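Local coordinates for protein sensor kinase citA (Klebsiella pneumoniae, PDB 1P0Z) that serves as the periplasmic citrate-binding domain of a membrane sensor histidine kinase, whose two-component system controls induction of the citrate-fermentation genes, at residues A[36-41]-A[62-67]; A[49-54]-A[122-127]; A[85-90]-A[107-112]; A[103-108]-A[116-121]. All blocks are in the same frame, centred on the assembly; numbering follows the deposited sequence. Where two conformers were deposited one is given.

How the contacts relate
All four contacts meet on one five-stranded antiparallel sheet, strand order 2-1-5-4-3, the core of this periplasmic PAS domain. Contact 1 packs helix 34-47 against the edge strand 62-64; its segments alternate along the chain with those of contact 2, which pairs strands 52-57 and 115-124, and the two touch although their centres lie about 15 Å apart. Contact 4, the central hairpin of strands 101-109 and 115-124, is nested in the loop closed by contact 2. Contact 3, its centre about 8 Å away, shares Pro107, Ile108 and the sodium ion. Contacts 2 and 3 lie on opposite sides of the chain's centre. Citrate-binding residues come from strand 62-64 and the loop after it (Arg62, His65) and from strand 101-109 (Arg103, Lys105).

Contact 1 of 4, residues A[36-41]-A[62-67]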
loop_
_atom_site.group_PDB
_atom_site.type_symbol
_atom_site.label_atom_id
_atom_site.label_comp_id
_atom_site.label_asym_id
_atom_site.label_seq_id
_atom_site.Cartn_x
_atom_site.Cartn_y
_atom_site.Cartn_z
ATOM N N ARG A 36 5.851 5.861 14.527
ATOM C CA ARG A 36 6.790 4.790 14.194
ATOM C C ARG A 36 6.551 4.359 12.719
ATOM O O ARG A 36 7.511 4.154 11.950
ATOM C CB ARG A 36 6.587 3.609 15.138
ATOM C CG ARG A 36 7.526 2.435 14.895
ATOM C CD ARG A 36 8.987 2.888 14.857
ATOM N NE ARG A 36 9.874 1.776 14.524
ATOM C CZ ARG A 36 11.088 1.924 13.989
ATOM N NH1 ARG A 36 11.570 3.145 13.720
ATOM N NH2 ARG A 36 11.822 0.852 13.720
ATOM N N ILE A 37 5.281 4.231 12.333
ATOM C CA ILE A 37 4.958 3.855 10.949
ATOM C C ILE A 37 5.488 4.917 9.990
ATOM O O ILE A 37 6.098 4.598 8.960
ATOM C CB ILE A 37 3.433 3.678 10.778
ATOM C CG1 ILE A 37 3.001 2.452 11.590
ATOM C CG2 ILE A 37 3.062 3.469 9.281
ATOM C CD1 ILE A 37 1.516 2.270 11.694
ATOM N N LYS A 38 5.267 6.186 10.327
ATOM C CA LYS A 38 5.764 7.278 9.481
ATOM C C LYS A 38 7.291 7.225 9.335
ATOM O O LYS A 38 7.834 7.407 8.246
ATOM C CB LYS A 38 5.356 8.631 10.081
ATOM C CG LYS A 38 5.806 9.833 9.265
ATOM C CD LYS A 38 5.442 11.125 10.015
ATOM C CE LYS A 38 5.391 12.361 9.107
ATOM N NZ LYS A 38 6.583 12.587 8.274
ATOM N N ALA A 39 7.985 6.983 10.454
ATOM C CA ALA A 39 9.449 6.895 10.426
ATOM C C ALA A 39 9.944 5.752 9.537
ATOM O O ALA A 39 11.022 5.843 8.916
ATOM C CB ALA A 39 9.988 6.714 11.843
ATOM N N LEU A 40 9.160 4.677 9.471
ATOM C CA LEU A 40 9.539 3.531 8.651
ATOM C C LEU A 40 9.207 3.733 7.169
ATOM O O LEU A 40 10.002 3.390 6.289
ATOM C CB LEU A 40 8.821 2.264 9.133
ATOM C CG LEU A 40 9.227 1.660 10.485
ATOM C CD1 LEU A 40 8.159 0.643 10.970
ATOM C CD2 LEU A 40 10.601 0.986 10.350
ATOM N N ILE A 41 8.038 4.297 6.897
ATOM C CA ILE A 41 7.607 4.452 5.512
ATOM C C ILE A 41 8.158 5.658 4.771
ATOM O O ILE A 41 8.459 5.571 3.597
ATOM C CB ILE A 41 6.072 4.468 5.416
ATOM C CG1 ILE A 41 5.492 3.192 6.052
ATOM C CG2 ILE A 41 5.652 4.594 3.974
ATOM C CD1 ILE A 41 5.899 1.909 5.386
ATOM N N ARG A 62 -6.734 4.197 7.426
ATOM C CA ARG A 62 -5.339 4.544 7.134
ATOM C C ARG A 62 -4.486 4.889 8.343
ATOM O O ARG A 62 -4.880 5.693 9.188
ATOM C CB ARG A 62 -5.262 5.697 6.128
ATOM C CG ARG A 62 -5.950 5.391 4.787
ATOM C CD ARG A 62 -5.578 6.495 3.761
ATOM N NE ARG A 62 -6.401 6.385 2.549
ATOM C CZ ARG A 62 -7.629 6.894 2.454
ATOM N NH1 ARG A 62 -8.168 7.559 3.489
ATOM N NH2 ARG A 62 -8.330 6.719 1.345
ATOM N N LEU A 63 -3.330 4.232 8.414
ATOM C CA LEU A 63 -2.342 4.482 9.446
ATOM C C LEU A 63 -1.239 5.381 8.857
ATOM O O LEU A 63 -0.458 5.997 9.595
ATOM C CB LEU A 63 -1.732 3.165 9.937
ATOM C CG LEU A 63 -2.730 2.157 10.498
ATOM C CD1 LEU A 63 -2.016 0.860 10.844
ATOM C CD2 LEU A 63 -3.438 2.745 11.722
ATOM N N TYR A 64 -1.180 5.437 7.516
ATOM C CA TYR A 64 -0.206 6.274 6.828
ATOM C C TYR A 64 -0.702 6.604 5.435
ATOM O O TYR A 64 -1.264 5.736 4.754
ATOM C CB TYR A 64 1.159 5.547 6.703
ATOM C CG TYR A 64 2.217 6.353 5.946
ATOM C CD1 TYR A 64 2.278 6.329 4.546
ATOM C CD2 TYR A 64 3.163 7.130 6.636
ATOM C CE1 TYR A 64 3.262 7.057 3.850
ATOM C CE2 TYR A 64 4.150 7.860 5.958
ATOM C CZ TYR A 64 4.200 7.815 4.572
ATOM O OH TYR A 64 5.221 8.470 3.938
ATOM N N HIS A 65 -0.504 7.860 5.033
ATOM C CA HIS A 65 -0.838 8.312 3.689
ATOM C C HIS A 65 0.090 9.502 3.427
ATOM O O HIS A 65 0.563 10.164 4.379
ATOM C CB HIS A 65 -2.314 8.735 3.607
ATOM C CG HIS A 65 -2.814 8.932 2.207
ATOM N ND1 HIS A 65 -2.601 10.095 1.485
ATOM C CD2 HIS A 65 -3.548 8.122 1.409
ATOM C CE1 HIS A 65 -3.191 9.991 0.306
ATOM N NE2 HIS A 65 -3.773 8.806 0.233
ATOM N N VAL A 66 0.368 9.777 2.165
ATOM C CA VAL A 66 1.255 10.899 1.845
ATOM C C VAL A 66 0.607 12.222 2.229
ATOM O O VAL A 66 1.325 13.192 2.482
ATOM C CB VAL A 66 1.651 10.903 0.351
ATOM C CG1 VAL A 66 2.486 9.651 0.063
ATOM C CG2 VAL A 66 0.406 10.933 -0.531
ATOM N N ASN A 67 -0.723 12.248 2.272
ATOM C CA ASN A 67 -1.480 13.445 2.665
ATOM C C ASN A 67 -1.979 13.202 4.078
ATOM O O ASN A 67 -2.809 12.326 4.357
ATOM C CB ASN A 67 -2.557 13.701 1.630
ATOM C CG ASN A 67 -1.943 13.941 0.263
ATOM O OD1 ASN A 67 -0.856 14.498 0.156
ATOM N ND2 ASN A 67 -2.630 13.538 -0.773
#
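The ring of Tyr64 rests on the helical segment 36-41, with one face taken by the CG2 methyl of Ile41. That methyl stands 3.7 Å from the ring centroid and 23° off the normal, a CH-pi contact displaced toward the CE1 side, where Ile41 CG2 comes within 3.4 Å of Tyr64 CE1. Ile37 CG2 and the backbone carbon Lys38 CA approach the same ring obliquely, the latter 3.9 Å from Tyr64 CD2. Another flat group, the imidazole of His65, takes no part in the helix contact: Asn67 N meets His65 ND1 in the plane of the ring at 3.0 Å, which fixes its rotation while NE2 bonds to the bound citrate. Tyr64 thus serves the core and His65 the ligand site from adjacent positions.

Ile37 works on two neighbours through separate branches. Its CG2 lies against Tyr64 CB at 3.8 Å, and CD1, at the end of the other branch, reaches Leu63 CB at 3.8 Å. With CG anti to the backbone nitrogen (chi1 178°), the ring of Tyr64 is carried out over Ile41 and Lys38, and its hydroxyl is hydrogen-bonded to Asp42, which also forms a salt bridge with Lys38. No hydrogen bond joins the two segments themselves; the interface is apolar and largely buried.

Leu63 and Tyr64 both face Val55 in a classic beta bulge, where strand 62-64 turns a corner beside strand 52-57. Helix 34-47 packs against this edge of the sheet, and helix 23-30 closes over Leu63 and Ile37 through Val29 and Ala28.

Contact 2 of 4, residues A[49-54]-A[122-127]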
loop_
_atom_site.group_PDB
_atom_site.type_symbol
_atom_site.label_atom_id
_atom_site.label_comp_id
_atom_site.label_asym_id
_atom_site.label_seq_id
_atom_site.Cartn_x
_atom_site.Cartn_y
_atom_site.Cartn_z
ATOM N N ASP A 49 10.501 4.967 -6.522
ATOM C CA ASP A 49 10.036 5.891 -7.549
ATOM C C ASP A 49 8.501 5.867 -7.555
ATOM O O ASP A 49 7.860 6.568 -8.334
ATOM C CB ASP A 49 10.613 5.567 -8.953
ATOM C CG ASP A 49 10.318 4.164 -9.420
ATOM O OD1 ASP A 49 10.005 3.288 -8.589
ATOM O OD2 ASP A 49 10.422 3.938 -10.650
ATOM N N ALA A 50 7.896 5.102 -6.648
ATOM C CA ALA A 50 6.421 5.100 -6.582
ATOM C C ALA A 50 5.865 6.494 -6.252
ATOM O O ALA A 50 6.500 7.333 -5.572
ATOM C CB ALA A 50 5.939 4.109 -5.521
ATOM N N THR A 51 4.647 6.757 -6.703
ATOM C CA THR A 51 3.994 8.032 -6.410
ATOM C C THR A 51 3.618 8.126 -4.940
ATOM O O THR A 51 3.737 9.200 -4.311
ATOM C CB THR A 51 2.683 8.188 -7.207
ATOM O OG1 THR A 51 2.956 8.008 -8.580
ATOM C CG2 THR A 51 2.100 9.604 -7.028
ATOM N N TYR A 52 3.171 7.007 -4.378
ATOM C CA TYR A 52 2.739 7.006 -2.999
ATOM C C TYR A 52 2.766 5.624 -2.384
ATOM O O TYR A 52 2.860 4.614 -3.082
ATOM C CB TYR A 52 1.282 7.552 -2.889
ATOM C CG TYR A 52 0.223 6.703 -3.595
ATOM C CD1 TYR A 52 -0.309 5.563 -2.994
ATOM C CD2 TYR A 52 -0.232 7.048 -4.875
ATOM C CE1 TYR A 52 -1.262 4.770 -3.649
ATOM C CE2 TYR A 52 -1.197 6.292 -5.520
ATOM C CZ TYR A 52 -1.704 5.135 -4.893
ATOM O OH TYR A 52 -2.637 4.338 -5.509
ATOM N N ILE A 53 2.647 5.602 -1.054
ATOM C CA ILE A 53 2.509 4.350 -0.329
ATOM C C ILE A 53 1.459 4.652 0.734
ATOM O O ILE A 53 1.551 5.671 1.427
ATOM C CB ILE A 53 3.806 3.924 0.406
ATOM C CG1 ILE A 53 4.924 3.743 -0.612
ATOM C CG2 ILE A 53 3.532 2.637 1.206
ATOM C CD1 ILE A 53 6.298 3.425 0.015
ATOM N N THR A 54 0.479 3.761 0.860
ATOM C CA THR A 54 -0.557 3.895 1.864
ATOM C C THR A 54 -0.509 2.657 2.753
ATOM O O THR A 54 -0.298 1.537 2.250
ATOM C CB THR A 54 -1.984 3.937 1.205
ATOM O OG1 THR A 54 -2.123 5.143 0.439
ATOM C CG2 THR A 54 -3.100 3.889 2.301
ATOM N N GLY A 122 1.611 2.743 -4.958
ATOM C CA GLY A 122 0.957 3.193 -6.179
ATOM C C GLY A 122 1.767 4.086 -7.096
ATOM O O GLY A 122 2.634 4.843 -6.652
ATOM N N TYR A 123 1.455 3.948 -8.390
ATOM C CA TYR A 123 2.092 4.755 -9.447
ATOM C C TYR A 123 0.987 5.441 -10.249
ATOM O O TYR A 123 0.186 4.774 -10.894
ATOM C CB TYR A 123 2.898 3.886 -10.413
ATOM C CG TYR A 123 4.186 3.342 -9.835
ATOM C CD1 TYR A 123 4.175 2.274 -8.938
ATOM C CD2 TYR A 123 5.410 3.888 -10.209
ATOM C CE1 TYR A 123 5.376 1.744 -8.417
ATOM C CE2 TYR A 123 6.621 3.383 -9.699
ATOM C CZ TYR A 123 6.584 2.308 -8.796
ATOM O OH TYR A 123 7.767 1.861 -8.283
ATOM N N THR A 124 0.886 6.766 -10.185
ATOM C CA THR A 124 -0.169 7.443 -10.943
ATOM C C THR A 124 0.235 7.448 -12.426
ATOM O O THR A 124 1.290 7.954 -12.803
ATOM C CB THR A 124 -0.379 8.869 -10.416
ATOM O OG1 THR A 124 -0.922 8.776 -9.096
ATOM C CG2 THR A 124 -1.341 9.670 -11.343
ATOM N N ILE A 125 -0.651 6.917 -13.246
ATOM C CA ILE A 125 -0.391 6.694 -14.642
ATOM C C ILE A 125 0.005 7.876 -15.483
ATOM O O ILE A 125 0.945 7.789 -16.300
ATOM C CB ILE A 125 -1.584 5.890 -15.248
ATOM C CG1 ILE A 125 -1.573 4.470 -14.619
ATOM C CG2 ILE A 125 -1.400 5.699 -16.750
ATOM C CD1 ILE A 125 -2.841 3.646 -14.869
ATOM N N GLU A 126 -0.651 8.986 -15.254
ATOM C CA GLU A 126 -0.345 10.134 -16.053
ATOM C C GLU A 126 1.067 10.609 -15.819
ATOM O O GLU A 126 1.628 11.256 -16.704
ATOM C CB GLU A 126 -1.385 11.236 -15.785
ATOM C CG GLU A 126 -0.856 12.669 -15.767
ATOM C CD GLU A 126 -0.357 13.069 -14.379
ATOM O OE1 GLU A 126 -1.144 13.027 -13.405
ATOM O OE2 GLU A 126 0.826 13.425 -14.254
ATOM N N GLN A 127 1.649 10.289 -14.660
ATOM C CA GLN A 127 2.998 10.713 -14.318
ATOM C C GLN A 127 4.117 9.741 -14.742
ATOM O O GLN A 127 5.292 9.996 -14.513
ATOM C CB GLN A 127 3.084 10.966 -12.815
ATOM C CG GLN A 127 2.229 12.130 -12.301
ATOM C CD GLN A 127 2.087 12.101 -10.779
ATOM O OE1 GLN A 127 3.065 11.901 -10.054
ATOM N NE2 GLN A 127 0.868 12.297 -10.295
HETATM O O HOH W 1 4.475 9.713 -9.860
#
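Gly122 and Tyr52 form an antiparallel hydrogen-bonded pair in which both backbone links are made: Gly122 N gives a nearly straight bond to Tyr52 O (2.9 Å, 177°), and Gly122 O accepts from Tyr52 N at 3.2 Å. The same carbonyl takes a second, weak bond from Thr51 N. Two residues beyond Gly122, a side chain replaces the backbone acceptor, since Thr124 N donates to Thr51 OG1 at 2.9 Å. That hydroxyl also pairs with a water, 2.6 Å from Thr51 OG1, which in turn donates to Gln127 OE1. Tyr123 OH donates to Asp49 OD1 (2.7 Å), meeting it from above the carboxylate plane; Asp49 OD1 also forms a salt bridge with Arg11, and Tyr123 OH a hydrogen bond with Gln15, both of helix 6-20.

Both tyrosine rings lie against backbone carbons. Ala50 CA sits over one face of Tyr123, 3.7 Å from its centroid. Gly122 CA does the same for Tyr52 at 3.8 Å, with no side chain intervening. Because Tyr52 CG lies between its backbone nitrogen and carbonyl carbon (chi1 64°), the ring folds across the neighbouring strand, and its hydroxyl bonds to Ser101 close to the citrate site.

Thr51 and Tyr52 together opposite Gly122 make a classic beta bulge, here at the start of the first strand of the PAS-type sheet.

Contact 3 of 4, residues A[85-90]-A[107-112]. With NA (sodium ion), chain L.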
loop_
_atom_site.group_PDB
_atom_site.type_symbol
_atom_site.label_atom_id
_atom_site.label_comp_id
_atom_site.label_asym_id
_atom_site.label_seq_id
_atom_site.Cartn_x
_atom_site.Cartn_y
_atom_site.Cartn_z
ATOM N N ILE A 85 -9.462 -9.169 3.546
ATOM C CA ILE A 85 -10.299 -10.294 3.926
ATOM C C ILE A 85 -9.725 -11.636 3.544
ATOM O O ILE A 85 -9.759 -12.587 4.362
ATOM C CB ILE A 85 -11.709 -10.140 3.282
ATOM C CG1 ILE A 85 -12.356 -8.845 3.777
ATOM C CG2 ILE A 85 -12.586 -11.347 3.621
ATOM C CD1 ILE A 85 -13.644 -8.530 3.039
ATOM N N ASN A 86 -9.159 -11.727 2.327
ATOM C CA ASN A 86 -8.654 -12.980 1.824
ATOM C C ASN A 86 -7.135 -13.136 1.721
ATOM O O ASN A 86 -6.634 -14.132 1.218
ATOM C CB ASN A 86 -9.357 -13.273 0.495
ATOM C CG ASN A 86 -10.832 -13.543 0.707
ATOM O OD1 ASN A 86 -11.175 -14.274 1.646
ATOM N ND2 ASN A 86 -11.717 -12.967 -0.128
ATOM N N ALA A 87 -6.418 -12.155 2.258
ATOM C CA ALA A 87 -4.964 -12.172 2.311
ATOM C C ALA A 87 -4.271 -12.344 0.964
ATOM O O ALA A 87 -3.170 -12.908 0.880
ATOM C CB ALA A 87 -4.468 -13.252 3.321
ATOM N N LYS A 88 -4.908 -11.816 -0.080
ATOM C CA LYS A 88 -4.341 -11.872 -1.429
ATOM C C LYS A 88 -3.421 -10.671 -1.704
ATOM O O LYS A 88 -3.647 -9.575 -1.164
ATOM C CB LYS A 88 -5.457 -11.843 -2.474
ATOM C CG LYS A 88 -6.444 -12.983 -2.338
ATOM C CD LYS A 88 -5.858 -14.354 -2.623
ATOM C CE LYS A 88 -7.004 -15.404 -2.748
ATOM N NZ LYS A 88 -6.457 -16.750 -3.076
ATOM N N SER A 89 -2.400 -10.906 -2.543
ATOM C CA SER A 89 -1.501 -9.821 -3.000
ATOM C C SER A 89 -1.781 -9.688 -4.500
ATOM O O SER A 89 -1.865 -10.693 -5.221
ATOM C CB SER A 89 -0.034 -10.162 -2.744
ATOM O OG SER A 89 0.225 -10.219 -1.323
ATOM N N TYR A 90 -1.915 -8.465 -4.995
ATOM C CA TYR A 90 -2.309 -8.299 -6.402
ATOM C C TYR A 90 -2.094 -6.862 -6.902
ATOM O O TYR A 90 -1.794 -5.964 -6.117
ATOM C CB TYR A 90 -3.813 -8.607 -6.540
ATOM C CG TYR A 90 -4.680 -7.865 -5.520
ATOM C CD1 TYR A 90 -4.865 -8.381 -4.232
ATOM C CD2 TYR A 90 -5.260 -6.607 -5.805
ATOM C CE1 TYR A 90 -5.574 -7.683 -3.259
ATOM C CE2 TYR A 90 -5.988 -5.900 -4.812
ATOM C CZ TYR A 90 -6.138 -6.444 -3.536
ATOM O OH TYR A 90 -6.851 -5.775 -2.523
ATOM N N PRO A 107 -1.308 -7.866 2.046
ATOM C CA PRO A 107 -1.705 -7.740 3.455
ATOM C C PRO A 107 -0.479 -7.730 4.358
ATOM O O PRO A 107 0.595 -8.239 3.983
ATOM C CB PRO A 107 -2.510 -9.029 3.713
ATOM C CG PRO A 107 -1.881 -10.050 2.768
ATOM C CD PRO A 107 -1.592 -9.202 1.498
ATOM N N ILE A 108 -0.603 -7.088 5.505
ATOM C CA ILE A 108 0.445 -7.125 6.536
ATOM C C ILE A 108 -0.154 -8.187 7.481
ATOM O O ILE A 108 -1.312 -8.064 7.885
ATOM C CB ILE A 108 0.545 -5.805 7.314
ATOM C CG1 ILE A 108 0.744 -4.624 6.358
ATOM C CG2 ILE A 108 1.694 -5.908 8.318
ATOM C CD1 ILE A 108 0.717 -3.254 7.071
ATOM N N GLN A 109 0.630 -9.213 7.818
ATOM C CA GLN A 109 0.158 -10.340 8.649
ATOM C C GLN A 109 0.980 -10.569 9.897
ATOM O O GLN A 109 2.182 -10.333 9.884
ATOM C CB GLN A 109 0.186 -11.611 7.809
ATOM C CG GLN A 109 -0.894 -11.632 6.735
ATOM C CD GLN A 109 -0.630 -12.673 5.683
ATOM O OE1 GLN A 109 0.264 -12.511 4.844
ATOM N NE2 GLN A 109 -1.398 -13.771 5.716
ATOM N N ASP A 110 0.335 -11.019 10.978
ATOM C CA ASP A 110 1.137 -11.354 12.162
ATOM C C ASP A 110 1.772 -12.740 11.941
ATOM O O ASP A 110 1.582 -13.368 10.893
ATOM C CB ASP A 110 0.313 -11.300 13.475
ATOM C CG ASP A 110 -0.810 -12.316 13.547
ATOM O OD1 ASP A 110 -0.796 -13.358 12.864
ATOM O OD2 ASP A 110 -1.740 -12.066 14.361
ATOM N N ALA A 111 2.511 -13.241 12.932
ATOM C CA ALA A 111 3.182 -14.527 12.752
ATOM C C ALA A 111 2.252 -15.723 12.497
ATOM O O ALA A 111 2.663 -16.687 11.873
ATOM C CB ALA A 111 4.107 -14.801 13.957
ATOM N N THR A 112 1.005 -15.646 12.953
ATOM C CA THR A 112 0.037 -16.734 12.751
ATOM C C THR A 112 -0.679 -16.657 11.413
ATOM O O THR A 112 -1.505 -17.521 11.090
ATOM C CB THR A 112 -1.080 -16.693 13.807
ATOM O OG1 THR A 112 -0.525 -16.314 15.062
ATOM C CG2 THR A 112 -1.780 -18.061 13.912
HETATM NA NA NA L . 2.174 -9.261 2.521
HETATM O O HOH W 2 2.579 -10.652 4.536
HETATM O O HOH W 3 1.311 -11.450 1.645
HETATM O O HOH W 4 4.336 -9.963 1.841
#
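Ala87, the first residue beyond helix 81-86, adopts left-handed backbone angles (phi 56°, psi 32°) and turns the chain back over Pro107, the two alpha carbons lying 5.6 Å apart. The pyrrolidine ring packs against this bend. Its CG faces the carbonyl of the turn, with Pro107 CG 3.7 Å from Ala87 O, while the adjacent ring carbon sits closer to the next residues: Pro107 CD lies 3.4 Å from Lys88 O and 3.5 Å from Ser89 OG. Farther along strand 101-109, Gln109 brings its amide to the methyl of Ala87, NE2 to CB being 3.9 Å.

No hydrogen bond spans the two segments, and the polar ends are held from outside: Ser89 OG bonds to the hydroxyl of Ser106, and Gln109 NE2 to the carbonyl of Gly113. The other end of that amide reaches the metal indirectly, because Gln109 OE1 accepts from a water at 3.0 Å which is itself a sodium ligand. Pro107 O binds the sodium ion directly at 2.4 Å.

Three waters, that carbonyl and the hydroxyls of Ser20 and Ser106 give the ion six oxygen ligands, and the Pro107 O distance is consistent with sodium; here the site joins helix 6-20 to a strand of the sheet.

Contact 4 of 4, residues A[103-108]-A[116-121]; sequences RGKSPI and IGIVSV. With NA (sodium ion), chain L; OMO (Mo(VI)(=O)(oh)2 cluster), chain N; FLC (citrate anion), chain K.
Lys105 and Ser120 face each other across the central beta hairpin of the sheet and close on the same citrate oxygen. Lys105 NZ and Ser120 OG each hydrogen-bond to citrate OG2 at 2.7 Å, and the serine hydroxyl gets there by standing anti to its backbone nitrogen (chi1 176°). Arg103 reaches the ligand from two residues earlier in the strand, its chain bent at chi2. The methylene CG of citrate lies over one face of the guanidinium, whereas the molybdenum group sits at its edge: Arg103 NH1 donates to oxygen OR1 of that group at 2.9 Å, and Arg103 NH2 makes a weak bond to citrate OHB, one of the three citrate oxygens on the molybdenum. Asp79 forms salt bridges with both Arg103 and Lys105, each an established citrate-binding residue, probably offsetting their charge; of the two, Lys105 is the one bonded to a citrate carboxylate oxygen.

Along the backbone the strands run antiparallel as neighbours in the PAS sheet, and the axes of the two short strand segments approach to 4.2 Å. Gly104 with Val121 and Ser106 with Val119 are hydrogen-bonded pairs, each joined by two backbone bonds. Ile116 and Gly117 both face Ile108 in a classic beta bulge, where Ile116 N donates to Ile108 O at 2.9 Å.

Ser106 projects from the face opposite to Lys105; its OG binds the sodium ion at 2.4 Å. On that same face Ile108 CG1 meets Val119 CG2 at 3.7 Å, and Val119 and Val121 pack against helix 6-20.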
loop_
_atom_site.group_PDB
_atom_site.type_symbol
_atom_site.label_atom_id
_atom_site.label_comp_id
_atom_site.label_asym_id
_atom_site.label_seq_id
_atom_site.Cartn_x
_atom_site.Cartn_y
_atom_site.Cartn_z
ATOM N N ARG A 103 -1.830 0.049 -8.496
ATOM C CA ARG A 103 -1.453 -0.213 -7.106
ATOM C C ARG A 103 -0.996 -1.632 -6.950
ATOM O O ARG A 103 -1.582 -2.520 -7.567
ATOM C CB ARG A 103 -2.663 -0.103 -6.152
ATOM C CG ARG A 103 -3.363 1.249 -6.164
ATOM C CD ARG A 103 -4.646 1.255 -7.126
ATOM N NE ARG A 103 -5.147 2.616 -6.951
ATOM C CZ ARG A 103 -5.986 2.993 -5.974
ATOM N NH1 ARG A 103 -6.479 2.096 -5.139
ATOM N NH2 ARG A 103 -6.202 4.315 -5.758
ATOM N N GLY A 104 0.039 -1.827 -6.159
ATOM C CA GLY A 104 0.413 -3.192 -5.791
ATOM C C GLY A 104 -0.074 -3.245 -4.334
ATOM O O GLY A 104 0.282 -2.370 -3.544
ATOM N N LYS A 105 -0.882 -4.256 -3.981
ATOM C CA LYS A 105 -1.447 -4.382 -2.637
ATOM C C LYS A 105 -1.056 -5.696 -2.033
ATOM O O LYS A 105 -0.982 -6.698 -2.736
ATOM C CB LYS A 105 -2.962 -4.348 -2.700
ATOM C CG LYS A 105 -3.549 -3.127 -3.479
ATOM C CD LYS A 105 -4.533 -2.377 -2.588
ATOM C CE LYS A 105 -5.344 -1.432 -3.387
ATOM N NZ LYS A 105 -6.208 -0.674 -2.445
ATOM N N SER A 106 -0.777 -5.680 -0.722
ATOM C CA SER A 106 -0.419 -6.951 -0.057
ATOM C C SER A 106 -0.816 -6.784 1.408
ATOM O O SER A 106 -0.638 -5.704 1.995
ATOM C CB SER A 106 1.107 -7.178 -0.164
ATOM O OG SER A 106 1.442 -8.470 0.360
ATOM N N PRO A 107 -1.308 -7.866 2.046
ATOM C CA PRO A 107 -1.705 -7.740 3.455
ATOM C C PRO A 107 -0.479 -7.730 4.358
ATOM O O PRO A 107 0.595 -8.239 3.983
ATOM C CB PRO A 107 -2.510 -9.029 3.713
ATOM C CG PRO A 107 -1.881 -10.050 2.768
ATOM C CD PRO A 107 -1.592 -9.202 1.498
ATOM N N ILE A 108 -0.603 -7.088 5.505
ATOM C CA ILE A 108 0.445 -7.125 6.536
ATOM C C ILE A 108 -0.154 -8.187 7.481
ATOM O O ILE A 108 -1.312 -8.064 7.885
ATOM C CB ILE A 108 0.545 -5.805 7.314
ATOM C CG1 ILE A 108 0.744 -4.624 6.358
ATOM C CG2 ILE A 108 1.694 -5.908 8.318
ATOM C CD1 ILE A 108 0.717 -3.254 7.071
ATOM N N ILE A 116 -3.580 -8.108 9.638
ATOM C CA ILE A 116 -3.716 -6.975 10.552
ATOM C C ILE A 116 -3.653 -5.636 9.818
ATOM O O ILE A 116 -3.661 -4.559 10.439
ATOM C CB ILE A 116 -2.628 -7.006 11.679
ATOM C CG1 ILE A 116 -1.216 -6.938 11.078
ATOM C CG2 ILE A 116 -2.819 -8.301 12.532
ATOM C CD1 ILE A 116 -0.081 -6.758 12.142
ATOM N N GLY A 117 -3.553 -5.698 8.492
ATOM C CA GLY A 117 -3.494 -4.428 7.768
ATOM C C GLY A 117 -3.153 -4.653 6.303
ATOM O O GLY A 117 -3.166 -5.776 5.811
ATOM N N ILE A 118 -2.815 -3.564 5.618
ATOM C CA ILE A 118 -2.547 -3.639 4.178
ATOM C C ILE A 118 -1.521 -2.565 3.774
ATOM O O ILE A 118 -1.455 -1.486 4.351
ATOM C CB ILE A 118 -3.884 -3.401 3.400
ATOM C CG1 ILE A 118 -3.675 -3.492 1.882
ATOM C CG2 ILE A 118 -4.497 -2.032 3.803
ATOM C CD1 ILE A 118 -5.037 -3.439 1.081
ATOM N N VAL A 119 -0.723 -2.883 2.765
ATOM C CA VAL A 119 0.203 -1.895 2.197
ATOM C C VAL A 119 -0.175 -1.778 0.715
ATOM O O VAL A 119 -0.417 -2.786 0.051
ATOM C CB VAL A 119 1.675 -2.362 2.255
ATOM C CG1 VAL A 119 2.575 -1.388 1.456
ATOM C CG2 VAL A 119 2.134 -2.440 3.722
ATOM N N SER A 120 -0.247 -0.537 0.244
ATOM C CA SER A 120 -0.571 -0.277 -1.166
ATOM C C SER A 120 0.526 0.644 -1.687
ATOM O O SER A 120 0.748 1.723 -1.125
ATOM C CB SER A 120 -1.932 0.441 -1.270
ATOM O OG SER A 120 -2.207 0.766 -2.644
ATOM N N VAL A 121 1.210 0.214 -2.748
ATOM C CA VAL A 121 2.248 1.041 -3.357
ATOM C C VAL A 121 1.666 1.449 -4.707
ATOM O O VAL A 121 1.300 0.603 -5.510
ATOM C CB VAL A 121 3.546 0.234 -3.546
ATOM C CG1 VAL A 121 4.537 1.012 -4.375
ATOM C CG2 VAL A 121 4.118 -0.136 -2.143
HETATM NA NA NA L . 2.174 -9.261 2.521
HETATM O OM1 OMO N . -9.174 5.787 -2.385
HETATM MO MO OMO N . -8.135 4.233 -2.199
HETATM O OR1 OMO N . -8.590 3.402 -3.625
HETATM O OM2 OMO N . -9.045 3.424 -0.950
HETATM C CAC FLC K . -4.977 7.712 -3.049
HETATM C CA FLC K . -4.263 6.343 -2.873
HETATM C CB FLC K . -5.248 5.206 -2.320
HETATM C CBC FLC K . -5.734 5.434 -0.841
HETATM C CG FLC K . -4.561 3.770 -2.510
HETATM C CGC FLC K . -5.363 2.525 -2.067
HETATM O OA1 FLC K . -5.427 8.284 -2.071
HETATM O OA2 FLC K . -5.095 8.079 -4.220
HETATM O OB1 FLC K . -4.906 5.702 0.032
HETATM O OB2 FLC K . -6.952 5.265 -0.604
HETATM O OG1 FLC K . -6.618 2.621 -1.819
HETATM O OG2 FLC K . -4.729 1.500 -1.961
HETATM O OHB FLC K . -6.444 5.122 -3.109
HETATM O O HOH W 3 1.311 -11.450 1.645
HETATM O O HOH W 2 2.579 -10.652 4.536
HETATM O O HOH W 4 4.336 -9.963 1.841
#